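Local coordinates for bacterioferritin comigratory protein (Xylella fastidiosa, PDB 3IXR) that probably reduces hydrogen peroxide and organic hydroperoxides as a thiol peroxiredoxin of the PrxQ (bacterioferritin comigratory protein) type, at residues Q52-Y57 / T87-S92. The protein carries 1 engineered substitution. Numbering follows the deposited sequence.
Sequences QWLVLY and TVLGVS
Y57 lays its ring over the bare backbone of G90 on the adjacent parallel strand. G90 CA sits 3.6 Å from the ring centroid, over one face, in a CH-pi contact. Chi1 of 87° places Y57 CG between the backbone N and the carbonyl carbon, which turns the ring across the neighbouring strand. V88 CG1 meets the edge of the same ring, 3.6 Å from Y57 CD1. F74 of helix 65-82 also stacks with Y57.

T87 lies at the other end of the pairing. Its CG2 touches L54 CD1 at 3.8 Å. Its backbone N and O both bond to the neighbouring strand, on either side of L54 in sequence: T87 N donates to W53 O, and V55 N donates to T87 O, almost straight at 177°. V55 O then accepts L89 N, L89 O accepts Y57 N, and Y57 O accepts V91 N in its carbonyl plane, with the N-H...O angle bent to 133°.

L89 shares the T87 side of the sheet. Its CB packs 3.8 Å from L56 CD1, and its CG lies 4.1 Å from L54 CD1. L56 CD1 also reaches V91 CG2 at 3.7 Å.

Helix 65-82 connects the two strands in a beta-alpha-beta unit of the thioredoxin-like peroxiredoxin fold and packs on the V55, V88 and Y57 side. Five backbone hydrogen bonds satisfy peptide groups along the pair, most of them in buried residues. Apolar side chains meet on both sheet faces, consistent with a largely nonpolar centre of the chain.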
loop_
_atom_site.group_PDB
_atom_site.type_symbol
_atom_site.label_atom_id
_atom_site.label_comp_id
_atom_site.label_asym_id
_atom_site.label_seq_id
_atom_site.Cartn_x
_atom_site.Cartn_y
_atom_site.Cartn_z
ATOM N N GLN A 52 -7.548 13.682 -0.960
ATOM C CA GLN A 52 -7.658 12.675 -2.011
ATOM C C GLN A 52 -7.817 11.298 -1.280
ATOM O O GLN A 52 -7.543 11.205 -0.085
ATOM C CB GLN A 52 -6.387 12.679 -2.869
ATOM C CG GLN A 52 -5.980 14.011 -3.403
ATOM C CD GLN A 52 -4.514 13.993 -3.833
ATOM O OE1 GLN A 52 -4.018 12.956 -4.267
ATOM N NE2 GLN A 52 -3.820 15.148 -3.731
ATOM N N TRP A 53 -8.264 10.248 -2.006
ATOM C CA TRP A 53 -8.260 8.867 -1.474
ATOM C C TRP A 53 -6.902 8.262 -1.772
ATOM O O TRP A 53 -6.332 8.462 -2.881
ATOM C CB TRP A 53 -9.262 8.052 -2.251
ATOM C CG TRP A 53 -10.680 8.478 -1.918
ATOM C CD1 TRP A 53 -11.383 9.484 -2.548
ATOM C CD2 TRP A 53 -11.556 7.955 -0.891
ATOM N NE1 TRP A 53 -12.657 9.631 -1.951
ATOM C CE2 TRP A 53 -12.796 8.669 -0.986
ATOM C CE3 TRP A 53 -11.436 6.940 0.073
ATOM C CZ2 TRP A 53 -13.869 8.430 -0.120
ATOM C CZ3 TRP A 53 -12.514 6.680 0.906
ATOM C CH2 TRP A 53 -13.734 7.422 0.785
ATOM N N LEU A 54 -6.430 7.502 -0.809
ATOM C CA LEU A 54 -5.184 6.758 -1.014
ATOM C C LEU A 54 -5.385 5.232 -0.767
ATOM O O LEU A 54 -5.954 4.817 0.243
ATOM C CB LEU A 54 -4.141 7.275 0.011
ATOM C CG LEU A 54 -2.762 6.591 -0.091
ATOM C CD1 LEU A 54 -2.152 6.747 -1.532
ATOM C CD2 LEU A 54 -1.865 7.025 1.057
ATOM N N VAL A 55 -4.950 4.448 -1.747
ATOM C CA VAL A 55 -4.855 2.995 -1.556
ATOM C C VAL A 55 -3.441 2.692 -1.184
ATOM O O VAL A 55 -2.543 2.871 -2.011
ATOM C CB VAL A 55 -5.185 2.183 -2.824
ATOM C CG1 VAL A 55 -5.063 0.650 -2.512
ATOM C CG2 VAL A 55 -6.749 2.500 -3.264
ATOM N N LEU A 56 -3.258 2.255 0.051
ATOM C CA LEU A 56 -1.912 1.942 0.541
ATOM C C LEU A 56 -1.852 0.392 0.684
ATOM O O LEU A 56 -2.513 -0.223 1.521
ATOM C CB LEU A 56 -1.727 2.618 1.890
ATOM C CG LEU A 56 -0.317 2.525 2.458
ATOM C CD1 LEU A 56 0.599 3.479 1.613
ATOM C CD2 LEU A 56 -0.418 3.052 3.902
ATOM N N TYR A 57 -1.132 -0.216 -0.265
ATOM C CA TYR A 57 -1.117 -1.709 -0.302
ATOM C C TYR A 57 0.266 -2.251 0.113
ATOM O O TYR A 57 1.305 -1.804 -0.472
ATOM C CB TYR A 57 -1.651 -2.251 -1.648
ATOM C CG TYR A 57 -0.610 -2.403 -2.772
ATOM C CD1 TYR A 57 -0.520 -1.413 -3.765
ATOM C CD2 TYR A 57 0.158 -3.611 -2.883
ATOM C CE1 TYR A 57 0.410 -1.563 -4.831
ATOM C CE2 TYR A 57 1.083 -3.759 -3.897
ATOM C CZ TYR A 57 1.141 -2.752 -4.911
ATOM O OH TYR A 57 2.050 -2.764 -6.010
ATOM N N THR A 87 -5.351 7.449 -5.567
ATOM C CA THR A 87 -4.153 6.983 -6.184
ATOM C C THR A 87 -3.644 5.803 -5.330
ATOM O O THR A 87 -4.174 5.499 -4.257
ATOM C CB THR A 87 -3.141 8.082 -6.234
ATOM O OG1 THR A 87 -2.013 7.609 -6.997
ATOM C CG2 THR A 87 -2.733 8.579 -4.840
ATOM N N VAL A 88 -2.585 5.181 -5.819
ATOM C CA VAL A 88 -2.112 3.947 -5.217
ATOM C C VAL A 88 -0.676 4.061 -4.819
ATOM O O VAL A 88 0.097 4.644 -5.590
ATOM C CB VAL A 88 -2.190 2.791 -6.249
ATOM C CG1 VAL A 88 -1.600 1.452 -5.710
ATOM C CG2 VAL A 88 -3.752 2.601 -6.706
ATOM N N LEU A 89 -0.321 3.519 -3.652
ATOM C CA LEU A 89 1.090 3.408 -3.258
ATOM C C LEU A 89 1.285 1.997 -2.758
ATOM O O LEU A 89 0.555 1.531 -1.846
ATOM C CB LEU A 89 1.331 4.326 -2.038
ATOM C CG LEU A 89 1.752 5.758 -2.181
ATOM C CD1 LEU A 89 2.121 6.145 -0.698
ATOM C CD2 LEU A 89 3.016 5.881 -3.074
ATOM N N GLY A 90 2.302 1.283 -3.290
ATOM C CA GLY A 90 2.626 -0.019 -2.737
ATOM C C GLY A 90 3.755 0.163 -1.678
ATOM O O GLY A 90 4.518 1.164 -1.738
ATOM N N VAL A 91 3.849 -0.776 -0.801
ATOM C CA VAL A 91 4.836 -0.786 0.335
ATOM C C VAL A 91 5.443 -2.131 0.633
ATOM O O VAL A 91 4.723 -3.156 0.802
ATOM C CB VAL A 91 4.131 -0.316 1.633
ATOM C CG1 VAL A 91 5.224 -0.053 2.740
ATOM C CG2 VAL A 91 3.286 0.955 1.428
ATOM N N SER A 92 6.799 -2.202 0.725
ATOM C CA SER A 92 7.478 -3.362 1.389
ATOM C C SER A 92 8.714 -2.786 2.028
ATOM O O SER A 92 8.899 -1.613 1.904
ATOM C CB SER A 92 7.878 -4.405 0.342
ATOM O OG SER A 92 9.015 -3.998 -0.401
#